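Local atomic coordinates of histone-lysine N-methyltransferase family member SUVH9 (Arabidopsis thaliana, PDB entry 4NJ5), a protein that acts in gene silencing and may bind methylated DNA and recruit RNA polymerase V to chromatin, while lacking methyltransferase activity itself. Residues A[179-183]-A[232-236]; A[192-197]-A[224-229]; A[261-267]-A[359-365]; A[375-381]-A[494-500]. All blocks are in the same frame, centred on the assembly; numbering follows the deposited sequence.

Contact 1 of 4, residues A[179-183]-A[232-236]; sequences GLKYE and LKFAR
Tyr-182 and Leu-232 bring together the end of strand 174-180, where the chain turns into a loop, and one turn of helix 228-240. The two backbones stay well apart, 8.4 Å between the CA atoms of these residues, so side chains bridge the gap. With CG anti to the backbone N (chi1 -156°), the Tyr-182 ring stretches to the helix, and its OH donates to Leu-232 O at 2.9 Å. That carbonyl already accepts the helical bond from Arg-236 N, and the hydroxyl reaches it tilted from the carbonyl plane. Tyrosine suits the place by joining a polar end to a broad apolar face: Leu-232 CG lies over one face in a CH-pi contact, 3.9 Å from the ring centroid. Ala-235, small enough to let the hydroxyl sit close, touches OH through CB at 3.8 Å. The long chain of Arg-236 runs past the ring in the opposite direction, bringing NH2 to 3.6 Å from Tyr-182 CD1; the two planes are 29° apart. Leu-180 adds a looser apolar touch on Leu-232. Strand 190-206 lies against this patch: Val-192 touches both leucines and Val-190 touches Tyr-182, while Val-380 and Pro-496 close on it from neighbouring loops.

Contact 2 of 4, residues A[192-197]-A[224-229]; sequences VYDGLF and QAEMGS
Gln-224 reaches strand 192-197 with its side-chain amide and grips Leu-196 by both backbone groups. OE1 accepts from Leu-196 N at 2.8 Å, in the carbonyl plane and on a lone pair, while NE2 donates to Leu-196 O at 3.0 Å. A glutamine can thus imitate a strand neighbour, offering acceptor and donor together; its extended chain carries the amide across, and Gly-195, with no CB, lets OE1 come close. Farther on, Met-227 occupies the N-cap position of helix 228-240. Its side chain crosses Asp-194 at about a right angle and sets SD at the edge of the Phe-197 ring, 4.0 Å from CZ, a Met-aromatic contact. Gly-228 allows close packing too, its CA lying 3.6 Å from Val-192 CG2. Ser-229 then meets the Asp-194 carboxylate twice: N donates to OD1, on the syn lone pair, with an N-H...O angle of 168°, and OG donates to OD2 at 2.7 Å. An acidic side chain at a helix start probably also benefits from the helix dipole. Asp-194 is itself held from the two strands flanking 190-206: Arg-178 of strand 174-180 forms a salt bridge with OD2, and Arg-220 of strand 212-220 bonds the backbone O.

Contact 3 of 4, residues A[261-267]-A[359-365]; sequences NVPVYLF and LRNRLEV
Parallel strand pairing between 264-267 and 363-365 joins a segment in the pre-SET range to one in the SET range, within a four-stranded mixed sheet. Tyr-265 N donates to Leu-363 O, Tyr-265 O accepts from Val-365 N, and Phe-267 N donates to Val-365 O, each at 2.9 Å. Before the regular pairing begins, water takes over: one molecule donates to Pro-263 O and Asn-361 O and accepts from Leu-363 N, while another links Asn-261 N to Leu-359 O.

On one face of the sheet, branched residues make an apolar layer. Val-264 touches Val-365, and Leu-266 CD1 lies 4.0 Å from Val-365 CG1. The opposite face carries Tyr-265 and Glu-364. Glu-364 OE1 approaches the edge of the Tyr-265 ring, 3.5 Å from CD2, with ring and carboxylate 26° apart. In the loops leading into the two strands, Val-262 CG2 meets Leu-359 CG at 3.7 Å, the two side chains crossing at about a right angle. Arg-362, bent at chi3 (-89°), lays its CD methylene beside the hydroxyl end of the Tyr-265 ring, 3.7 Å from OH, and its guanidinium NE comes to 3.6 Å from Pro-263 CG.

The polar ends of Tyr-265 and Glu-364 find partners in other parts of the chain: Tyr-265 OH bonds Leu-238 O, and Glu-364 takes Tyr-250 OH through OE1 and forms salt bridges with Arg-376 and Arg-246 through OE2. Two arginines and a hydroxyl should stabilise the buried carboxylate as an anion, consistent with glutamate being well placed here, while the arrangement ties the strand pair to helix 228-240 and to strand 373-377.

Contact 4 of 4, residues A[375-381]-A[494-500]; sequences VRSLDVL and IPPMTEL
Within the SET domain, Pro-496 and Met-497 form the corners of a type II beta turn, residues 495-498, and push into the bend where strand 373-377 runs into the loop 378-381. The Pro-496 ring is the first bump: CB lies 3.6 Å from Leu-378 O, CG approaches Asp-379 O, and CD rests 3.8 Å from Val-380 CG2. A compact, rigid ring suits this hollow, lined by backbone carbonyl oxygens and a methyl of the branched Val-380. Met-497 is the second. Its backbone sits in the positive-phi corner of the turn (phi 83°), and its side chain, bent at chi2 and chi3, doubles back toward the strand, placing SD 3.7 Å from Arg-376 CD and CE against Leu-378. An unbranched, flexible chain can follow such a path. Arg-376 directs its charged end to Glu-364, leaving its aliphatic part to pack on the sulfur.

Backbone bonds hold the turn at its corner and just before it: Met-497 N donates to Ser-377 O at 3.1 Å, and ahead of the turn Leu-381 and Ile-494 form an antiparallel hydrogen-bonded pair. Beyond the turn, Leu-381 CD1 meets Leu-500 CD2 at 4.0 Å, the side chains crossing at about a right angle. Ser-377 OG braces the bend by donating to Asp-379 O. At the far end, Leu-500 N donates to Val-375 O at 2.8 Å.

Overall arrangement
Contacts 1 and 2 share helix 228-240 and the adjacent strands 174-180 and 190-206; their centres lie 14 Å apart, and Val-192 CG1 packs on Leu-232 CD2 at 3.8 Å. Contacts 3 and 4 are likewise neighbours, 11 Å between centres, meeting through neighbouring strands 363-367 and 373-377 and the Glu-364 to Arg-376 salt bridge. The bridge between the two pairs is contact 1 against contact 4, centres 12 Å apart: Ala-235 CB touches Met-497 CE at 3.4 Å and Tyr-182 CE2 touches Val-380 CG2 at 3.6 Å, joining the SRA side to the SET domain. All four lie away from the three-zinc cysteine cluster of the pre-SET domain.

Contact 1 of 4, residues A[179-183]-A[232-236]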
# COMPACT_ATOMS: atom_id res chain seq x y z
N GLY A 179 -6.67 15.25 -1.18
CA GLY A 179 -5.85 15.06 -0.01
C GLY A 179 -6.71 14.89 1.22
O GLY A 179 -7.60 15.70 1.49
N LEU A 180 -6.47 13.81 1.97
CA LEU A 180 -7.30 13.48 3.12
C LEU A 180 -6.44 13.13 4.33
O LEU A 180 -5.44 12.42 4.20
CB LEU A 180 -8.22 12.30 2.80
CG LEU A 180 -9.25 12.37 1.66
CD1 LEU A 180 -8.60 12.22 0.29
CD2 LEU A 180 -10.32 11.31 1.84
N LYS A 181 -6.82 13.62 5.51
CA LYS A 181 -6.19 13.13 6.72
C LYS A 181 -6.70 11.72 6.93
O LYS A 181 -7.84 11.52 7.34
CB LYS A 181 -6.51 13.99 7.94
CG LYS A 181 -5.93 13.42 9.23
CD LYS A 181 -6.28 14.24 10.46
CE LYS A 181 -5.50 15.55 10.49
NZ LYS A 181 -4.04 15.33 10.30
N TYR A 182 -5.86 10.75 6.63
CA TYR A 182 -6.30 9.36 6.61
C TYR A 182 -5.25 8.47 7.26
O TYR A 182 -4.06 8.63 7.05
CB TYR A 182 -6.60 8.93 5.18
CG TYR A 182 -7.56 7.77 5.06
CD1 TYR A 182 -8.93 7.99 4.95
CD2 TYR A 182 -7.11 6.46 5.06
CE1 TYR A 182 -9.82 6.94 4.85
CE2 TYR A 182 -7.99 5.40 4.95
CZ TYR A 182 -9.34 5.65 4.85
OH TYR A 182 -10.22 4.60 4.74
N GLU A 183 -5.73 7.52 8.06
CA GLU A 183 -4.87 6.64 8.84
C GLU A 183 -3.99 5.77 7.94
O GLU A 183 -4.49 5.02 7.09
CB GLU A 183 -5.75 5.77 9.75
CG GLU A 183 -5.01 4.94 10.79
CD GLU A 183 -5.96 4.22 11.74
OE1 GLU A 183 -7.20 4.30 11.54
OE2 GLU A 183 -5.47 3.57 12.69
N LEU A 232 -12.46 5.34 0.15
CA LEU A 232 -11.80 5.63 1.42
C LEU A 232 -12.81 5.91 2.53
O LEU A 232 -12.77 5.29 3.61
CB LEU A 232 -10.87 6.84 1.27
CG LEU A 232 -9.36 6.60 1.14
CD1 LEU A 232 -9.04 5.16 0.84
CD2 LEU A 232 -8.76 7.50 0.07
N LYS A 233 -13.72 6.84 2.26
CA LYS A 233 -14.73 7.22 3.25
C LYS A 233 -15.60 6.01 3.61
O LYS A 233 -15.94 5.80 4.78
CB LYS A 233 -15.58 8.39 2.75
CG LYS A 233 -14.78 9.69 2.61
CD LYS A 233 -15.69 10.92 2.52
CE LYS A 233 -15.82 11.42 1.09
NZ LYS A 233 -16.54 12.73 1.03
N PHE A 234 -15.94 5.22 2.60
CA PHE A 234 -16.71 4.00 2.79
C PHE A 234 -16.01 3.01 3.73
O PHE A 234 -16.63 2.48 4.67
CB PHE A 234 -16.97 3.35 1.43
CG PHE A 234 -17.88 2.16 1.50
CD1 PHE A 234 -19.25 2.32 1.59
CD2 PHE A 234 -17.36 0.88 1.45
CE1 PHE A 234 -20.09 1.22 1.65
CE2 PHE A 234 -18.19 -0.23 1.51
CZ PHE A 234 -19.56 -0.05 1.61
N ALA A 235 -14.73 2.76 3.49
CA ALA A 235 -13.94 1.85 4.33
C ALA A 235 -13.89 2.34 5.78
O ALA A 235 -14.14 1.57 6.73
CB ALA A 235 -12.53 1.72 3.78
N ARG A 236 -13.57 3.62 5.94
CA ARG A 236 -13.53 4.24 7.26
C ARG A 236 -14.85 4.04 7.99
O ARG A 236 -14.88 3.63 9.16
CB ARG A 236 -13.21 5.73 7.11
CG ARG A 236 -13.49 6.56 8.35
CD ARG A 236 -13.58 8.03 8.01
NE ARG A 236 -12.28 8.63 7.69
CZ ARG A 236 -12.13 9.81 7.09
NH1 ARG A 236 -13.19 10.51 6.73
NH2 ARG A 236 -10.91 10.27 6.84

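Contact 2 of 4, residues A[192-197]-A[224-229]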
# COMPACT_ATOMS: atom_id res chain seq x y z
N VAL A 192 -5.36 10.62 -2.97
CA VAL A 192 -6.02 9.67 -3.85
C VAL A 192 -6.44 10.33 -5.16
O VAL A 192 -6.96 11.45 -5.17
CB VAL A 192 -7.22 8.99 -3.15
CG1 VAL A 192 -8.27 10.01 -2.74
CG2 VAL A 192 -7.83 7.92 -4.05
N TYR A 193 -6.19 9.65 -6.26
CA TYR A 193 -6.56 10.16 -7.57
C TYR A 193 -8.03 9.87 -7.85
O TYR A 193 -8.46 8.72 -7.81
CB TYR A 193 -5.66 9.53 -8.63
CG TYR A 193 -6.03 9.87 -10.05
CD1 TYR A 193 -6.10 11.19 -10.48
CD2 TYR A 193 -6.29 8.86 -10.98
CE1 TYR A 193 -6.43 11.50 -11.79
CE2 TYR A 193 -6.62 9.17 -12.29
CZ TYR A 193 -6.69 10.49 -12.69
OH TYR A 193 -7.02 10.79 -13.98
N ASP A 194 -8.81 10.91 -8.12
CA ASP A 194 -10.25 10.76 -8.35
C ASP A 194 -10.64 10.90 -9.82
O ASP A 194 -11.83 10.91 -10.14
CB ASP A 194 -11.05 11.75 -7.50
CG ASP A 194 -11.26 11.27 -6.08
OD1 ASP A 194 -11.14 10.05 -5.83
OD2 ASP A 194 -11.57 12.11 -5.21
N GLY A 195 -9.66 11.02 -10.70
CA GLY A 195 -9.94 11.06 -12.13
C GLY A 195 -10.06 12.44 -12.73
O GLY A 195 -9.43 13.40 -12.28
N LEU A 196 -10.89 12.54 -13.77
CA LEU A 196 -10.97 13.74 -14.60
C LEU A 196 -12.24 14.55 -14.38
O LEU A 196 -13.34 14.01 -14.28
CB LEU A 196 -10.84 13.36 -16.08
CG LEU A 196 -9.56 12.59 -16.42
CD1 LEU A 196 -9.55 12.15 -17.88
CD2 LEU A 196 -8.33 13.43 -16.09
N PHE A 197 -12.07 15.86 -14.29
CA PHE A 197 -13.16 16.80 -14.09
C PHE A 197 -13.03 17.88 -15.15
O PHE A 197 -11.95 18.10 -15.69
CB PHE A 197 -13.06 17.44 -12.71
CG PHE A 197 -13.49 16.55 -11.57
CD1 PHE A 197 -12.77 15.41 -11.25
CD2 PHE A 197 -14.59 16.88 -10.80
CE1 PHE A 197 -13.16 14.60 -10.19
CE2 PHE A 197 -14.99 16.08 -9.75
CZ PHE A 197 -14.27 14.94 -9.44
N GLN A 224 -16.58 7.28 -15.64
CA GLN A 224 -15.34 6.84 -15.01
C GLN A 224 -15.61 5.87 -13.87
O GLN A 224 -16.72 5.81 -13.34
CB GLN A 224 -14.55 8.04 -14.47
CG GLN A 224 -13.92 8.91 -15.54
CD GLN A 224 -13.22 10.11 -14.95
OE1 GLN A 224 -11.99 10.18 -14.92
NE2 GLN A 224 -14.00 11.07 -14.46
N ALA A 225 -14.58 5.12 -13.48
CA ALA A 225 -14.67 4.25 -12.32
C ALA A 225 -14.94 5.08 -11.07
O ALA A 225 -14.67 6.29 -11.04
CB ALA A 225 -13.38 3.46 -12.16
N GLU A 226 -15.47 4.42 -10.04
CA GLU A 226 -15.77 5.06 -8.76
C GLU A 226 -14.55 5.81 -8.23
O GLU A 226 -13.42 5.34 -8.36
CB GLU A 226 -16.21 4.00 -7.74
CG GLU A 226 -16.77 4.57 -6.44
CD GLU A 226 -17.12 3.50 -5.42
OE1 GLU A 226 -16.87 2.30 -5.68
OE2 GLU A 226 -17.64 3.85 -4.34
N MET A 227 -14.78 6.98 -7.66
CA MET A 227 -13.71 7.76 -7.06
C MET A 227 -13.08 7.02 -5.88
O MET A 227 -13.77 6.35 -5.12
CB MET A 227 -14.22 9.12 -6.61
CG MET A 227 -14.56 10.05 -7.75
SD MET A 227 -15.02 11.70 -7.19
CE MET A 227 -16.39 11.30 -6.11
N GLY A 228 -11.77 7.16 -5.75
CA GLY A 228 -11.05 6.55 -4.65
C GLY A 228 -11.39 7.17 -3.30
O GLY A 228 -11.39 6.47 -2.29
N SER A 229 -11.66 8.47 -3.28
CA SER A 229 -12.01 9.13 -2.02
C SER A 229 -13.32 8.57 -1.44
O SER A 229 -13.45 8.42 -0.22
CB SER A 229 -12.08 10.66 -2.19
OG SER A 229 -12.97 11.04 -3.23

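Contact 3 of 4, residues A[261-267]-A[359-365]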
# COMPACT_ATOMS: atom_id res chain seq x y z
N ASN A 261 -6.25 -9.99 17.64
CA ASN A 261 -6.33 -8.76 18.42
C ASN A 261 -7.19 -7.71 17.73
O ASN A 261 -7.50 -6.67 18.31
CB ASN A 261 -4.93 -8.21 18.71
CG ASN A 261 -4.12 -9.13 19.59
OD1 ASN A 261 -4.64 -9.67 20.57
ND2 ASN A 261 -2.86 -9.32 19.25
N VAL A 262 -7.56 -8.00 16.49
CA VAL A 262 -8.51 -7.18 15.75
C VAL A 262 -9.60 -8.09 15.18
O VAL A 262 -9.34 -9.26 14.89
CB VAL A 262 -7.82 -6.38 14.62
CG1 VAL A 262 -7.06 -5.20 15.20
CG2 VAL A 262 -6.89 -7.28 13.81
N PRO A 263 -10.83 -7.57 15.05
CA PRO A 263 -11.94 -8.38 14.53
C PRO A 263 -11.78 -8.69 13.05
O PRO A 263 -11.23 -7.88 12.31
CB PRO A 263 -13.16 -7.48 14.76
CG PRO A 263 -12.61 -6.09 14.81
CD PRO A 263 -11.26 -6.22 15.45
N VAL A 264 -12.23 -9.87 12.62
CA VAL A 264 -12.19 -10.23 11.21
C VAL A 264 -13.60 -10.30 10.65
O VAL A 264 -14.37 -11.20 10.99
CB VAL A 264 -11.49 -11.58 10.98
CG1 VAL A 264 -11.41 -11.89 9.49
CG2 VAL A 264 -10.09 -11.56 11.58
N TYR A 265 -13.94 -9.36 9.77
CA TYR A 265 -15.30 -9.26 9.25
C TYR A 265 -15.66 -10.40 8.32
O TYR A 265 -14.80 -10.94 7.62
CB TYR A 265 -15.49 -7.94 8.49
CG TYR A 265 -15.57 -6.70 9.34
CD1 TYR A 265 -15.26 -6.71 10.70
CD2 TYR A 265 -15.97 -5.50 8.78
CE1 TYR A 265 -15.34 -5.56 11.46
CE2 TYR A 265 -16.06 -4.35 9.52
CZ TYR A 265 -15.74 -4.37 10.86
OH TYR A 265 -15.83 -3.21 11.59
N LEU A 266 -16.94 -10.76 8.31
CA LEU A 266 -17.46 -11.73 7.35
C LEU A 266 -18.69 -11.14 6.67
O LEU A 266 -19.71 -10.91 7.32
CB LEU A 266 -17.82 -13.04 8.04
CG LEU A 266 -18.43 -14.07 7.09
CD1 LEU A 266 -17.41 -14.48 6.04
CD2 LEU A 266 -18.94 -15.28 7.85
N PHE A 267 -18.59 -10.90 5.37
CA PHE A 267 -19.62 -10.19 4.64
C PHE A 267 -20.14 -10.99 3.45
O PHE A 267 -19.36 -11.61 2.74
CB PHE A 267 -19.08 -8.85 4.15
CG PHE A 267 -20.11 -7.99 3.48
CD1 PHE A 267 -21.04 -7.29 4.22
CD2 PHE A 267 -20.13 -7.87 2.10
CE1 PHE A 267 -21.99 -6.50 3.61
CE2 PHE A 267 -21.07 -7.08 1.47
CZ PHE A 267 -22.01 -6.39 2.23
N LEU A 359 -1.60 -10.42 13.33
CA LEU A 359 -2.48 -9.51 12.60
C LEU A 359 -2.87 -8.29 13.43
O LEU A 359 -3.18 -8.41 14.62
CB LEU A 359 -3.74 -10.25 12.13
CG LEU A 359 -4.86 -9.40 11.53
CD1 LEU A 359 -4.44 -8.78 10.20
CD2 LEU A 359 -6.15 -10.21 11.36
N ARG A 360 -2.83 -7.12 12.80
CA ARG A 360 -3.17 -5.86 13.46
C ARG A 360 -4.06 -5.00 12.58
O ARG A 360 -4.55 -3.95 13.01
CB ARG A 360 -1.90 -5.09 13.81
CG ARG A 360 -1.30 -4.37 12.61
CD ARG A 360 0.17 -4.02 12.84
NE ARG A 360 0.80 -3.49 11.64
CZ ARG A 360 1.22 -4.23 10.62
NH1 ARG A 360 1.08 -5.55 10.65
NH2 ARG A 360 1.79 -3.66 9.57
N ASN A 361 -4.25 -5.43 11.33
CA ASN A 361 -5.11 -4.72 10.40
C ASN A 361 -6.53 -5.28 10.39
O ASN A 361 -6.73 -6.47 10.65
CB ASN A 361 -4.53 -4.77 8.99
CG ASN A 361 -3.31 -3.89 8.83
OD1 ASN A 361 -2.19 -4.38 8.64
ND2 ASN A 361 -3.51 -2.57 8.92
N ARG A 362 -7.51 -4.43 10.12
CA ARG A 362 -8.89 -4.90 10.07
C ARG A 362 -9.21 -5.43 8.68
O ARG A 362 -9.20 -4.69 7.69
CB ARG A 362 -9.86 -3.78 10.48
CG ARG A 362 -11.26 -4.25 10.84
CD ARG A 362 -12.09 -3.14 11.48
NE ARG A 362 -11.94 -3.07 12.93
CZ ARG A 362 -11.01 -2.35 13.55
NH1 ARG A 362 -10.96 -2.35 14.88
NH2 ARG A 362 -10.14 -1.63 12.86
N LEU A 363 -9.49 -6.73 8.60
CA LEU A 363 -9.74 -7.37 7.32
C LEU A 363 -11.17 -7.87 7.20
O LEU A 363 -11.90 -7.99 8.19
CB LEU A 363 -8.78 -8.55 7.12
CG LEU A 363 -7.29 -8.25 7.28
CD1 LEU A 363 -6.49 -9.54 7.16
CD2 LEU A 363 -6.84 -7.23 6.26
N GLU A 364 -11.56 -8.18 5.97
CA GLU A 364 -12.91 -8.61 5.66
C GLU A 364 -12.90 -9.76 4.66
O GLU A 364 -12.30 -9.67 3.59
CB GLU A 364 -13.71 -7.43 5.10
CG GLU A 364 -15.08 -7.78 4.56
CD GLU A 364 -15.93 -6.55 4.31
OE1 GLU A 364 -16.39 -5.93 5.29
OE2 GLU A 364 -16.14 -6.19 3.13
N VAL A 365 -13.53 -10.86 5.05
CA VAL A 365 -13.73 -12.00 4.19
C VAL A 365 -15.11 -11.85 3.58
O VAL A 365 -16.11 -11.86 4.29
CB VAL A 365 -13.67 -13.32 4.99
CG1 VAL A 365 -13.96 -14.51 4.09
CG2 VAL A 365 -12.31 -13.46 5.65
O HOH W 1 -4.04 -10.63 16.10
O HOH W 2 -8.90 -8.25 10.65

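Contact 4 of 4, residues A[375-381]-A[494-500]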
# COMPACT_ATOMS: atom_id res chain seq x y z
N VAL A 375 -10.63 -11.77 0.30
CA VAL A 375 -10.22 -10.98 1.45
C VAL A 375 -9.82 -9.58 1.01
O VAL A 375 -9.08 -9.42 0.04
CB VAL A 375 -9.04 -11.64 2.18
CG1 VAL A 375 -8.60 -10.79 3.36
CG2 VAL A 375 -9.39 -13.06 2.61
N ARG A 376 -10.31 -8.58 1.73
CA ARG A 376 -9.93 -7.20 1.48
C ARG A 376 -9.61 -6.53 2.81
O ARG A 376 -10.00 -7.02 3.86
CB ARG A 376 -11.07 -6.45 0.78
CG ARG A 376 -12.41 -6.60 1.49
CD ARG A 376 -13.42 -5.57 1.02
NE ARG A 376 -14.07 -5.93 -0.24
CZ ARG A 376 -15.30 -6.40 -0.34
NH1 ARG A 376 -16.04 -6.58 0.75
NH2 ARG A 376 -15.81 -6.69 -1.53
N SER A 377 -8.90 -5.41 2.77
CA SER A 377 -8.54 -4.69 3.99
C SER A 377 -9.33 -3.40 4.14
O SER A 377 -9.51 -2.66 3.17
CB SER A 377 -7.05 -4.38 4.00
OG SER A 377 -6.72 -3.51 5.07
N LEU A 378 -9.79 -3.11 5.35
CA LEU A 378 -10.43 -1.82 5.63
C LEU A 378 -9.37 -0.74 5.79
O LEU A 378 -9.65 0.45 5.63
CB LEU A 378 -11.31 -1.87 6.89
CG LEU A 378 -12.33 -3.00 7.08
CD1 LEU A 378 -13.30 -2.64 8.19
CD2 LEU A 378 -13.09 -3.31 5.81
N ASP A 379 -8.16 -1.17 6.12
CA ASP A 379 -7.08 -0.23 6.37
C ASP A 379 -6.23 -0.04 5.12
O ASP A 379 -6.27 -0.86 4.21
CB ASP A 379 -6.20 -0.73 7.52
CG ASP A 379 -6.99 -1.02 8.78
OD1 ASP A 379 -8.00 -0.33 9.02
OD2 ASP A 379 -6.60 -1.94 9.54
N VAL A 380 -5.49 1.05 5.09
CA VAL A 380 -4.52 1.28 4.04
C VAL A 380 -3.36 0.33 4.29
O VAL A 380 -2.94 0.14 5.42
CB VAL A 380 -4.02 2.74 4.06
CG1 VAL A 380 -2.74 2.90 3.26
CG2 VAL A 380 -5.12 3.67 3.54
N LEU A 381 -2.87 -0.31 3.23
CA LEU A 381 -1.70 -1.17 3.35
C LEU A 381 -0.58 -0.62 2.48
O LEU A 381 -0.76 -0.42 1.28
CB LEU A 381 -2.04 -2.60 2.94
CG LEU A 381 -3.15 -3.27 3.72
CD1 LEU A 381 -3.50 -4.59 3.07
CD2 LEU A 381 -2.74 -3.48 5.17
N ILE A 494 -1.61 -0.66 -1.28
CA ILE A 494 -2.96 -1.14 -1.57
C ILE A 494 -4.02 -0.28 -0.89
O ILE A 494 -4.10 -0.24 0.33
CB ILE A 494 -3.14 -2.59 -1.09
CG1 ILE A 494 -1.98 -3.47 -1.60
CG2 ILE A 494 -4.49 -3.13 -1.53
CD1 ILE A 494 -1.95 -4.87 -1.00
N PRO A 495 -4.84 0.42 -1.69
CA PRO A 495 -5.96 1.17 -1.12
C PRO A 495 -6.99 0.22 -0.51
O PRO A 495 -7.06 -0.94 -0.92
CB PRO A 495 -6.56 1.91 -2.32
CG PRO A 495 -6.06 1.18 -3.52
CD PRO A 495 -4.73 0.60 -3.15
N PRO A 496 -7.75 0.65 0.47
CA PRO A 496 -8.75 -0.18 1.08
C PRO A 496 -9.80 -0.63 0.09
O PRO A 496 -10.11 0.05 -0.85
CB PRO A 496 -9.39 0.74 2.07
CG PRO A 496 -8.39 1.71 2.40
CD PRO A 496 -7.52 1.87 1.23
N MET A 497 -10.27 -1.83 0.32
CA MET A 497 -11.31 -2.51 -0.42
C MET A 497 -10.78 -3.18 -1.66
O MET A 497 -11.48 -3.84 -2.32
CB MET A 497 -12.51 -1.62 -0.72
CG MET A 497 -13.04 -0.85 0.46
SD MET A 497 -13.61 -1.91 1.75
CE MET A 497 -12.47 -1.61 3.02
N THR A 498 -9.51 -3.04 -1.91
CA THR A 498 -8.91 -3.79 -2.96
C THR A 498 -8.65 -5.20 -2.50
O THR A 498 -8.11 -5.41 -1.47
CB THR A 498 -7.61 -3.13 -3.44
OG1 THR A 498 -7.90 -1.86 -4.02
CG2 THR A 498 -6.93 -3.97 -4.42
N GLU A 499 -9.09 -6.16 -3.27
CA GLU A 499 -8.90 -7.54 -2.91
C GLU A 499 -7.41 -7.94 -2.84
O GLU A 499 -6.62 -7.56 -3.65
CB GLU A 499 -9.70 -8.47 -3.84
CG GLU A 499 -9.51 -9.94 -3.55
CD GLU A 499 -10.38 -10.89 -4.34
OE1 GLU A 499 -10.33 -12.05 -4.10
OE2 GLU A 499 -11.12 -10.51 -5.22
N LEU A 500 -7.09 -8.75 -1.85
CA LEU A 500 -5.73 -9.25 -1.73
C LEU A 500 -5.62 -10.53 -2.53
O LEU A 500 -6.55 -11.34 -2.55
CB LEU A 500 -5.40 -9.52 -0.27
CG LEU A 500 -5.48 -8.33 0.68
CD1 LEU A 500 -5.11 -8.78 2.09
CD2 LEU A 500 -4.58 -7.20 0.21
O HOH W 3 -8.83 -12.80 -1.69
O HOH W 4 -13.03 -6.00 -3.36
O HOH W 5 -7.62 -3.79 0.64
O HOH W 6 -5.55 -2.13 1.76